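Local coordinates for protein thymine dioxygenase (Neurospora crassa, PDB 5C3Q) that probably hydroxylates the methyl group of thymine as a 2-oxoglutarate-dependent dioxygenase, binding thymine, 2-oxoglutarate and a metal ion in one pocket, at residues Ile48-Ile53 with Val252-Gly257; Tyr123-Glu128 with Asn189-Leu194; Ser221-Phe226 with Ala292-Pro297. One frame throughout, in Å; residues are numbered along the deposited sequence.

Contact 1 (Ile48-Ile53 with Val252-Gly257); sequences IYLKNI and VVVNAG
I48 and V254 form an antiparallel hydrogen-bonded pair: I48 N donates to V254 O and V254 N to I48 O, each over 2.8 Å and close to straight. Their side chains run alongside each other, with I48 CG1 3.8 Å from V254 CB; chi1 of 64° sets CG1 of I48 between its own backbone N and carbonyl carbon, close to the partner strand. Y49 points to the other face of the sheet, in a non-hydrogen-bonded pair with V253. There V253 CG2 stands over the middle of the Y49 ring, 3.8 Å from its centroid and 12° off the ring normal, a clear CH-pi contact. The phenol OH of Y49 is hydrogen-bonded to T246 O. L50 returns to the face of I48 and makes the second hydrogen-bonded pair, with V252; L50 CB lies 3.7 Å from V252 CG1, while L50 CD1 reaches diagonally to V254 CG2 at 3.9 Å. Beyond the strand, I53 crosses V252 at about a right angle, its CG2 3.9 Å from V252 CG1. Strand 47-51 lies between strand 13-19 and strand 251-256, so the pairing attaches the N-terminal part of the chain to a strand of the double-stranded beta-helix. Helix 28-44 covers the I48 and V254 face through F42, and strand 222-227 lies on the far side of strand 251-256.

Contact 2 (Tyr123-Glu128 with Asn189-Leu194); sequences YEIGRE and NILRLL. With AKG (2-oxoglutaric acid), chain F; TDR (thymine), chain G; EDO (1,2-ethanediol), chain I.
E124 OE1 takes R192 NE from above its carboxylate plane, 53° out of it, rather than within it. The salt bridge is nonetheless short, with NE of R192 2.8 Å from OE1 of E124; a weak bond from R192 NH2 reaches the same oxygen. Carboxylate and guanidinium planes are 31° apart. A 1,2-ethanediol, probably from the crystallisation liquor, spans the pair, its O1 accepting from R192 NH2 and donating to E124 OE2. The R192 chain bends at chi3 (-100°), carrying the guanidinium into the active site, where NH1 of R192 donates to O2 of 2-oxoglutarate over 2.9 Å. Thymine C6 lies over one guanidinium face, 3.5 Å from R192 NH2, so this group touches both ligands. The two segments are neighbouring antiparallel strands of the main sheet of the double-stranded beta-helix, and E124 and R192 are a non-hydrogen-bonded pair in it. On the reverse face, I125 CD1 meets L191 CD2 at 4.0 Å, and L193 CD1 approaches the edge of the Y123 ring; helix 147-173 covers this side through M151 and F154. Backbone bonds join I125 with L191 and Y123 with L193. Past them, a water accepts from R127 N and donates to N189 O at 2.7 Å.

Contact 3 (Ser221-Phe226 with Ala292-Pro297); sequences SITLLF and AYFCNP. With TDR (thymine), chain G; AKG (2-oxoglutaric acid), chain F.
T223 and F294 lie side by side as a non-hydrogen-bonded pair, and the F294 ring is closely packed at face and rim. Thymine covers one face, its C4 3.4 Å above the ring plane and over the centre, while A292 O lies beyond the opposite face, toward the rim. In the plane of the ring, T223 OG1 comes to 3.4 Å from F294 CD1, and O1 of 2-oxoglutarate to 3.5 Å from F294 CZ. With CG anti to its carbonyl carbon (chi1 -60°), F294 holds its ring between these groups. Putting an alanine here would probably strip thymine of the flat surface it rests on and leave its ring freer to tilt. On the same sheet face, L225 sits opposite A292, and L225 CD2 comes 3.3 Å from O3 of 2-oxoglutarate. On the other, L224 CD1 rests 3.9 Å from Y293 CD2 in an apolar contact, while the Y293 hydroxyl is hydrogen-bonded to N189; Y293 N donates to L224 O almost straight, at 176°.

The S221 end is less regular. Two residues of one strand, S221 and I222, sit opposite the single C295 of the other, a classic beta bulge: S221 N donates to C295 O over 2.8 Å at a bent 146°, and S221 OG adds only a weak bond. A water bridges the segments, donating to C295 O at 3.2 Å and to T223 OG1, which is also hydrogen-bonded to the nickel ligand D218. Strand 222-227 runs between strands 251-256 and 284-295, strand 190-200 flanks the latter, and helix 147-173 packs on I222, Y293 and C295.

Overall arrangement
All three contacts are buried antiparallel pairings in one sheet. Contact 3 is the most central, its centre about 5 Å from the centre of the chain, against about 10 and 11 Å for the centres of contacts 1 and 2. It joins directly to both: V253 O lies 2.7 Å from L225 N, and A292 O 2.7 Å from R192 N, both probable hydrogen bonds. Contacts 1 and 2 do not touch, their nearest atoms being about 10 Å apart. Chemistry follows place: contact 1 is backbone bonding with apolar and aromatic packing, whereas contacts 2 and 3 both touch thymine and 2-oxoglutarate, the former mainly through charged R192, with L194 beside 2-oxoglutarate, the latter through an aromatic ring and a leucine.

Contact 1 (Ile48-Ile53 with Val252-Gly257)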
loop_
_atom_site.group_PDB
_atom_site.type_symbol
_atom_site.label_atom_id
_atom_site.label_comp_id
_atom_site.label_asym_id
_atom_site.label_seq_id
_atom_site.Cartn_x
_atom_site.Cartn_y
_atom_site.Cartn_z
ATOM N N ILE A 48 -11.143 -1.675 1.032
ATOM C CA ILE A 48 -11.864 -2.809 1.625
ATOM C C ILE A 48 -10.957 -3.539 2.627
ATOM O O ILE A 48 -9.736 -3.345 2.621
ATOM C CB ILE A 48 -12.365 -3.807 0.553
ATOM C CG1 ILE A 48 -11.185 -4.464 -0.180
ATOM C CG2 ILE A 48 -13.284 -3.099 -0.439
ATOM C CD1 ILE A 48 -11.592 -5.538 -1.168
ATOM N N TYR A 49 -11.558 -4.342 3.502
ATOM C CA TYR A 49 -10.812 -5.314 4.310
ATOM C C TYR A 49 -11.162 -6.693 3.776
ATOM O O TYR A 49 -12.342 -6.992 3.560
ATOM C CB TYR A 49 -11.222 -5.281 5.781
ATOM C CG TYR A 49 -10.673 -4.168 6.649
ATOM C CD1 TYR A 49 -10.708 -2.840 6.241
ATOM C CD2 TYR A 49 -10.190 -4.446 7.930
ATOM C CE1 TYR A 49 -10.245 -1.825 7.068
ATOM C CE2 TYR A 49 -9.725 -3.442 8.762
ATOM C CZ TYR A 49 -9.755 -2.134 8.331
ATOM O OH TYR A 49 -9.293 -1.134 9.160
ATOM N N LEU A 50 -10.149 -7.530 3.583
ATOM C CA LEU A 50 -10.360 -8.925 3.227
ATOM C C LEU A 50 -9.948 -9.829 4.370
ATOM O O LEU A 50 -8.894 -9.632 4.970
ATOM C CB LEU A 50 -9.555 -9.298 1.984
ATOM C CG LEU A 50 -9.934 -8.603 0.679
ATOM C CD1 LEU A 50 -9.021 -9.091 -0.431
ATOM C CD2 LEU A 50 -11.397 -8.846 0.325
ATOM N N LYS A 51 -10.787 -10.820 4.660
ATOM C CA LYS A 51 -10.457 -11.894 5.595
ATOM C C LYS A 51 -10.421 -13.219 4.835
ATOM O O LYS A 51 -10.901 -13.307 3.701
ATOM C CB LYS A 51 -11.467 -11.954 6.753
ATOM C CG LYS A 51 -12.916 -12.188 6.343
ATOM C CD LYS A 51 -13.882 -11.958 7.499
ATOM C CE LYS A 51 -13.961 -13.149 8.438
ATOM N NZ LYS A 51 -14.833 -12.847 9.610
ATOM N N ASN A 52 -9.839 -14.237 5.465
ATOM C CA ASN A 52 -9.698 -15.569 4.869
ATOM C C ASN A 52 -9.085 -15.536 3.477
ATOM O O ASN A 52 -9.617 -16.123 2.529
ATOM C CB ASN A 52 -11.043 -16.299 4.858
ATOM C CG ASN A 52 -11.608 -16.488 6.252
ATOM O OD1 ASN A 52 -10.864 -16.538 7.228
ATOM N ND2 ASN A 52 -12.923 -16.582 6.353
ATOM N N ILE A 53 -7.967 -14.828 3.364
ATOM C CA ILE A 53 -7.184 -14.808 2.132
ATOM C C ILE A 53 -6.293 -16.054 2.100
ATOM O O ILE A 53 -6.071 -16.678 3.137
ATOM C CB ILE A 53 -6.337 -13.514 1.994
ATOM C CG1 ILE A 53 -5.472 -13.268 3.238
ATOM C CG2 ILE A 53 -7.245 -12.316 1.746
ATOM C CD1 ILE A 53 -4.295 -12.347 2.999
ATOM N N VAL A 252 -6.438 -8.208 5.676
ATOM C CA VAL A 252 -5.574 -7.351 4.880
ATOM C C VAL A 252 -6.427 -6.183 4.413
ATOM O O VAL A 252 -7.561 -6.369 3.959
ATOM C CB VAL A 252 -4.912 -8.094 3.689
ATOM C CG1 VAL A 252 -5.939 -8.755 2.779
ATOM C CG2 VAL A 252 -4.025 -7.147 2.887
ATOM N N VAL A 253 -5.890 -4.979 4.565
ATOM C CA VAL A 253 -6.554 -3.789 4.086
ATOM C C VAL A 253 -6.112 -3.604 2.638
ATOM O O VAL A 253 -4.913 -3.569 2.349
ATOM C CB VAL A 253 -6.201 -2.562 4.948
ATOM C CG1 VAL A 253 -6.884 -1.314 4.419
ATOM C CG2 VAL A 253 -6.605 -2.805 6.397
ATOM N N VAL A 254 -7.083 -3.513 1.734
ATOM C CA VAL A 254 -6.797 -3.361 0.314
ATOM C C VAL A 254 -7.382 -2.056 -0.191
ATOM O O VAL A 254 -8.565 -1.769 0.020
ATOM C CB VAL A 254 -7.363 -4.525 -0.521
ATOM C CG1 VAL A 254 -6.897 -4.413 -1.964
ATOM C CG2 VAL A 254 -6.945 -5.868 0.063
ATOM N N ASN A 255 -6.546 -1.258 -0.846
ATOM C CA ASN A 255 -7.006 -0.007 -1.432
ATOM C C ASN A 255 -6.550 0.156 -2.870
ATOM O O ASN A 255 -5.459 -0.276 -3.243
ATOM C CB ASN A 255 -6.545 1.184 -0.592
ATOM C CG ASN A 255 -5.042 1.359 -0.594
ATOM O OD1 ASN A 255 -4.326 0.631 0.090
ATOM N ND2 ASN A 255 -4.555 2.340 -1.347
ATOM N N ALA A 256 -7.390 0.795 -3.672
ATOM C CA ALA A 256 -7.052 1.083 -5.056
ATOM C C ALA A 256 -6.076 2.251 -5.108
ATOM O O ALA A 256 -6.155 3.159 -4.294
ATOM C CB ALA A 256 -8.304 1.406 -5.848
ATOM N N GLY A 257 -5.149 2.208 -6.060
ATOM C CA GLY A 257 -4.219 3.302 -6.292
ATOM C C GLY A 257 -4.632 4.198 -7.453
ATOM O O GLY A 257 -5.618 3.941 -8.143
#

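Contact 2 (Tyr123-Glu128 with Asn189-Leu194)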
loop_
_atom_site.group_PDB
_atom_site.type_symbol
_atom_site.label_atom_id
_atom_site.label_comp_id
_atom_site.label_asym_id
_atom_site.label_seq_id
_atom_site.Cartn_x
_atom_site.Cartn_y
_atom_site.Cartn_z
ATOM N N TYR A 123 11.988 -0.613 3.879
ATOM C CA TYR A 123 12.847 -1.395 3.017
ATOM C C TYR A 123 11.989 -1.984 1.903
ATOM O O TYR A 123 11.022 -2.706 2.165
ATOM C CB TYR A 123 13.535 -2.498 3.817
ATOM C CG TYR A 123 14.447 -3.359 2.979
ATOM C CD1 TYR A 123 15.696 -2.895 2.571
ATOM C CD2 TYR A 123 14.061 -4.636 2.588
ATOM C CE1 TYR A 123 16.535 -3.681 1.801
ATOM C CE2 TYR A 123 14.892 -5.427 1.818
ATOM C CZ TYR A 123 16.126 -4.948 1.427
ATOM O OH TYR A 123 16.945 -5.742 0.658
ATOM N N GLU A 124 12.354 -1.677 0.662
ATOM C CA GLU A 124 11.552 -2.055 -0.495
ATOM C C GLU A 124 12.216 -3.113 -1.381
ATOM O O GLU A 124 13.402 -3.023 -1.717
ATOM C CB GLU A 124 11.195 -0.808 -1.288
ATOM C CG GLU A 124 10.149 0.025 -0.557
ATOM C CD GLU A 124 10.033 1.441 -1.065
ATOM O OE1 GLU A 124 8.886 1.917 -1.233
ATOM O OE2 GLU A 124 11.079 2.085 -1.281
ATOM N N ILE A 125 11.414 -4.109 -1.742
ATOM C CA ILE A 125 11.838 -5.263 -2.516
ATOM C C ILE A 125 10.977 -5.332 -3.773
ATOM O O ILE A 125 9.752 -5.279 -3.681
ATOM C CB ILE A 125 11.637 -6.560 -1.697
ATOM C CG1 ILE A 125 12.562 -6.574 -0.477
ATOM C CG2 ILE A 125 11.877 -7.795 -2.550
ATOM C CD1 ILE A 125 12.027 -7.401 0.678
ATOM N N GLY A 126 11.619 -5.439 -4.936
ATOM C CA GLY A 126 10.917 -5.629 -6.211
ATOM C C GLY A 126 11.034 -7.074 -6.643
ATOM O O GLY A 126 11.611 -7.890 -5.923
ATOM N N ARG A 127 10.495 -7.411 -7.812
ATOM C CA ARG A 127 10.655 -8.769 -8.322
ATOM C C ARG A 127 12.125 -9.029 -8.649
ATOM O O ARG A 127 12.818 -8.158 -9.170
ATOM C CB ARG A 127 9.756 -9.061 -9.526
ATOM C CG ARG A 127 10.047 -8.266 -10.780
ATOM C CD ARG A 127 9.257 -8.836 -11.943
ATOM N NE ARG A 127 9.335 -7.965 -13.113
ATOM C CZ ARG A 127 10.069 -8.188 -14.201
ATOM N NH1 ARG A 127 10.818 -9.278 -14.322
ATOM N NH2 ARG A 127 10.040 -7.305 -15.193
ATOM N N GLU A 128 12.575 -10.235 -8.326
ATOM C CA GLU A 128 13.982 -10.612 -8.407
ATOM C C GLU A 128 14.609 -10.473 -9.785
ATOM O O GLU A 128 15.776 -10.101 -9.900
ATOM C CB GLU A 128 14.154 -12.063 -7.951
ATOM C CG GLU A 128 14.171 -12.238 -6.447
ATOM C CD GLU A 128 15.534 -11.944 -5.846
ATOM O OE1 GLU A 128 15.938 -10.761 -5.818
ATOM O OE2 GLU A 128 16.196 -12.900 -5.384
ATOM N N ASN A 189 5.706 -5.420 -8.972
ATOM C CA ASN A 189 5.180 -4.931 -7.712
ATOM C C ASN A 189 6.312 -4.562 -6.759
ATOM O O ASN A 189 7.469 -4.932 -6.985
ATOM C CB ASN A 189 4.293 -6.016 -7.104
ATOM C CG ASN A 189 3.194 -6.462 -8.055
ATOM O OD1 ASN A 189 2.642 -5.653 -8.805
ATOM N ND2 ASN A 189 2.883 -7.753 -8.043
ATOM N N ILE A 190 5.985 -3.821 -5.704
ATOM C CA ILE A 190 6.973 -3.430 -4.703
ATOM C C ILE A 190 6.497 -3.852 -3.319
ATOM O O ILE A 190 5.405 -3.481 -2.878
ATOM C CB ILE A 190 7.264 -1.914 -4.737
ATOM C CG1 ILE A 190 7.931 -1.518 -6.062
ATOM C CG2 ILE A 190 8.131 -1.489 -3.557
ATOM C CD1 ILE A 190 9.352 -2.018 -6.246
ATOM N N LEU A 191 7.323 -4.647 -2.650
ATOM C CA LEU A 191 7.066 -5.082 -1.286
ATOM C C LEU A 191 7.757 -4.097 -0.346
ATOM O O LEU A 191 8.987 -4.082 -0.251
ATOM C CB LEU A 191 7.586 -6.510 -1.091
ATOM C CG LEU A 191 7.638 -7.134 0.302
ATOM C CD1 LEU A 191 6.266 -7.163 0.946
ATOM C CD2 LEU A 191 8.213 -8.539 0.204
ATOM N N ARG A 192 6.964 -3.260 0.319
ATOM C CA ARG A 192 7.487 -2.265 1.251
ATOM C C ARG A 192 7.304 -2.713 2.701
ATOM O O ARG A 192 6.183 -2.739 3.221
ATOM C CB ARG A 192 6.805 -0.912 1.034
ATOM C CG ARG A 192 7.307 0.188 1.958
ATOM C CD ARG A 192 6.511 1.471 1.811
ATOM N NE ARG A 192 7.183 2.451 0.966
ATOM C CZ ARG A 192 6.751 3.690 0.746
ATOM N NH1 ARG A 192 5.621 4.128 1.297
ATOM N NH2 ARG A 192 7.455 4.500 -0.038
ATOM N N LEU A 193 8.414 -3.068 3.340
ATOM C CA LEU A 193 8.446 -3.339 4.770
ATOM C C LEU A 193 8.540 -2.003 5.498
ATOM O O LEU A 193 9.364 -1.163 5.136
ATOM C CB LEU A 193 9.661 -4.204 5.126
ATOM C CG LEU A 193 9.831 -5.500 4.329
ATOM C CD1 LEU A 193 11.051 -6.253 4.828
ATOM C CD2 LEU A 193 8.592 -6.378 4.419
ATOM N N LEU A 194 7.695 -1.811 6.508
ATOM C CA LEU A 194 7.656 -0.563 7.270
ATOM C C LEU A 194 7.844 -0.806 8.759
ATOM O O LEU A 194 7.249 -1.717 9.336
ATOM C CB LEU A 194 6.330 0.162 7.046
ATOM C CG LEU A 194 6.172 0.854 5.689
ATOM C CD1 LEU A 194 4.705 0.974 5.295
ATOM C CD2 LEU A 194 6.843 2.217 5.718
HETATM C C1 AKG F . 2.201 3.410 2.498
HETATM O O1 AKG F . 1.895 3.859 1.362
HETATM O O2 AKG F . 3.345 2.976 2.743
HETATM C C2 AKG F . 1.195 3.405 3.573
HETATM O O5 AKG F . 0.121 3.975 3.404
HETATM C C3 AKG F . 1.499 2.698 4.880
HETATM C C4 AKG F . 0.269 2.673 5.784
HETATM C C5 AKG F . 0.526 1.899 7.055
HETATM O O3 AKG F . -0.458 1.399 7.639
HETATM O O4 AKG F . 1.691 1.786 7.495
HETATM N N1 TDR G . 5.971 3.745 -3.467
HETATM C C2 TDR G . 5.404 2.939 -4.524
HETATM O O2 TDR G . 6.130 2.253 -5.218
HETATM N N3 TDR G . 3.977 2.948 -4.750
HETATM C C4 TDR G . 3.118 3.745 -3.935
HETATM O O4 TDR G . 1.919 3.727 -4.153
HETATM C C5 TDR G . 3.686 4.572 -2.858
HETATM C CM5 TDR G . 2.837 5.431 -1.976
HETATM C C6 TDR G . 5.136 4.557 -2.644
HETATM C C1 EDO I . 11.537 5.135 -0.801
HETATM O O1 EDO I . 10.287 4.598 -0.360
HETATM C C2 EDO I . 11.767 6.510 -0.190
HETATM O O2 EDO I . 11.192 7.535 -1.004
HETATM O O HOH W 1 9.185 -5.006 -9.121
#

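Contact 3 (Ser221-Phe226 with Ala292-Pro297)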
loop_
_atom_site.group_PDB
_atom_site.type_symbol
_atom_site.label_atom_id
_atom_site.label_comp_id
_atom_site.label_asym_id
_atom_site.label_seq_id
_atom_site.Cartn_x
_atom_site.Cartn_y
_atom_site.Cartn_z
ATOM N N SER A 221 -2.149 -0.077 -9.016
ATOM C CA SER A 221 -3.460 -0.692 -9.217
ATOM C C SER A 221 -4.153 -0.868 -7.867
ATOM O O SER A 221 -5.195 -0.258 -7.612
ATOM C CB SER A 221 -3.330 -2.035 -9.943
ATOM O OG SER A 221 -2.360 -2.870 -9.318
ATOM N N ILE A 222 -3.568 -1.710 -7.015
ATOM C CA ILE A 222 -4.008 -1.857 -5.629
ATOM C C ILE A 222 -2.810 -1.958 -4.680
ATOM O O ILE A 222 -1.670 -2.206 -5.099
ATOM C CB ILE A 222 -4.936 -3.088 -5.410
ATOM C CG1 ILE A 222 -4.181 -4.405 -5.617
ATOM C CG2 ILE A 222 -6.161 -3.024 -6.322
ATOM C CD1 ILE A 222 -4.999 -5.645 -5.300
ATOM N N THR A 223 -3.081 -1.762 -3.398
ATOM C CA THR A 223 -2.094 -1.980 -2.366
ATOM C C THR A 223 -2.670 -2.973 -1.377
ATOM O O THR A 223 -3.832 -2.858 -0.984
ATOM C CB THR A 223 -1.725 -0.674 -1.636
ATOM O OG1 THR A 223 -1.191 0.261 -2.573
ATOM C CG2 THR A 223 -0.686 -0.927 -0.535
ATOM N N LEU A 224 -1.862 -3.963 -1.012
ATOM C CA LEU A 224 -2.224 -4.918 0.022
ATOM C C LEU A 224 -1.487 -4.468 1.267
ATOM O O LEU A 224 -0.259 -4.533 1.311
ATOM C CB LEU A 224 -1.803 -6.336 -0.372
ATOM C CG LEU A 224 -2.255 -6.798 -1.758
ATOM C CD1 LEU A 224 -1.610 -8.126 -2.117
ATOM C CD2 LEU A 224 -3.770 -6.894 -1.828
ATOM N N LEU A 225 -2.232 -3.986 2.256
ATOM C CA LEU A 225 -1.645 -3.460 3.484
ATOM C C LEU A 225 -1.901 -4.395 4.655
ATOM O O LEU A 225 -3.043 -4.584 5.080
ATOM C CB LEU A 225 -2.190 -2.064 3.804
ATOM C CG LEU A 225 -1.542 -1.452 5.052
ATOM C CD1 LEU A 225 -0.136 -0.956 4.753
ATOM C CD2 LEU A 225 -2.393 -0.328 5.605
ATOM N N PHE A 226 -0.822 -4.979 5.164
ATOM C CA PHE A 226 -0.862 -5.834 6.337
ATOM C C PHE A 226 -0.394 -4.985 7.515
ATOM O O PHE A 226 0.741 -4.498 7.515
ATOM C CB PHE A 226 0.065 -7.037 6.147
ATOM C CG PHE A 226 -0.220 -7.842 4.907
ATOM C CD1 PHE A 226 0.330 -7.483 3.683
ATOM C CD2 PHE A 226 -1.020 -8.972 4.966
ATOM C CE1 PHE A 226 0.079 -8.223 2.539
ATOM C CE2 PHE A 226 -1.284 -9.718 3.823
ATOM C CZ PHE A 226 -0.732 -9.343 2.609
ATOM N N ALA A 292 3.366 -2.864 3.259
ATOM C CA ALA A 292 2.599 -2.415 2.107
ATOM C C ALA A 292 3.127 -3.102 0.860
ATOM O O ALA A 292 4.282 -2.900 0.468
ATOM C CB ALA A 292 2.692 -0.908 1.957
ATOM N N TYR A 293 2.284 -3.921 0.239
ATOM C CA TYR A 293 2.621 -4.526 -1.034
ATOM C C TYR A 293 1.936 -3.736 -2.153
ATOM O O TYR A 293 0.729 -3.875 -2.395
ATOM C CB TYR A 293 2.221 -6.001 -1.048
ATOM C CG TYR A 293 2.701 -6.762 -2.259
ATOM C CD1 TYR A 293 3.966 -7.334 -2.290
ATOM C CD2 TYR A 293 1.883 -6.915 -3.371
ATOM C CE1 TYR A 293 4.408 -8.038 -3.396
ATOM C CE2 TYR A 293 2.312 -7.621 -4.484
ATOM C CZ TYR A 293 3.576 -8.182 -4.492
ATOM O OH TYR A 293 4.012 -8.883 -5.593
ATOM N N PHE A 294 2.715 -2.886 -2.816
ATOM C CA PHE A 294 2.202 -2.050 -3.899
ATOM C C PHE A 294 2.092 -2.883 -5.166
ATOM O O PHE A 294 3.103 -3.368 -5.690
ATOM C CB PHE A 294 3.134 -0.864 -4.158
ATOM C CG PHE A 294 3.309 0.042 -2.973
ATOM C CD1 PHE A 294 2.216 0.684 -2.414
ATOM C CD2 PHE A 294 4.563 0.266 -2.430
ATOM C CE1 PHE A 294 2.371 1.530 -1.329
ATOM C CE2 PHE A 294 4.726 1.110 -1.348
ATOM C CZ PHE A 294 3.629 1.742 -0.795
ATOM N N CYS A 295 0.865 -3.065 -5.641
ATOM C CA CYS A 295 0.632 -3.763 -6.895
ATOM C C CYS A 295 0.527 -2.765 -8.039
ATOM O O CYS A 295 -0.093 -1.700 -7.901
ATOM C CB CYS A 295 -0.633 -4.602 -6.824
ATOM S SG CYS A 295 -0.691 -5.744 -5.430
ATOM N N ASN A 296 1.141 -3.118 -9.166
ATOM C CA ASN A 296 1.142 -2.281 -10.356
ATOM C C ASN A 296 0.777 -3.090 -11.591
ATOM O O ASN A 296 1.026 -4.293 -11.641
ATOM C CB ASN A 296 2.534 -1.681 -10.567
ATOM C CG ASN A 296 2.953 -0.756 -9.433
ATOM O OD1 ASN A 296 2.255 0.204 -9.115
ATOM N ND2 ASN A 296 4.103 -1.031 -8.832
ATOM N N PRO A 297 0.201 -2.428 -12.608
ATOM C CA PRO A 297 0.157 -3.085 -13.907
ATOM C C PRO A 297 1.581 -3.349 -14.386
ATOM O O PRO A 297 2.521 -2.731 -13.876
ATOM C CB PRO A 297 -0.522 -2.052 -14.815
ATOM C CG PRO A 297 -1.141 -1.049 -13.909
ATOM C CD PRO A 297 -0.328 -1.056 -12.656
HETATM N N1 TDR G . 5.971 3.745 -3.467
HETATM C C2 TDR G . 5.404 2.939 -4.524
HETATM O O2 TDR G . 6.130 2.253 -5.218
HETATM N N3 TDR G . 3.977 2.948 -4.750
HETATM C C4 TDR G . 3.118 3.745 -3.935
HETATM O O4 TDR G . 1.919 3.727 -4.153
HETATM C C5 TDR G . 3.686 4.572 -2.858
HETATM C CM5 TDR G . 2.837 5.431 -1.976
HETATM C C6 TDR G . 5.136 4.557 -2.644
HETATM C C1 AKG F . 2.201 3.410 2.498
HETATM O O1 AKG F . 1.895 3.859 1.362
HETATM O O2 AKG F . 3.345 2.976 2.743
HETATM C C2 AKG F . 1.195 3.405 3.573
HETATM O O5 AKG F . 0.121 3.975 3.404
HETATM C C3 AKG F . 1.499 2.698 4.880
HETATM C C4 AKG F . 0.269 2.673 5.784
HETATM C C5 AKG F . 0.526 1.899 7.055
HETATM O O3 AKG F . -0.458 1.399 7.639
HETATM O O4 AKG F . 1.691 1.786 7.495
HETATM O O HOH W 2 -0.112 0.503 -5.645
#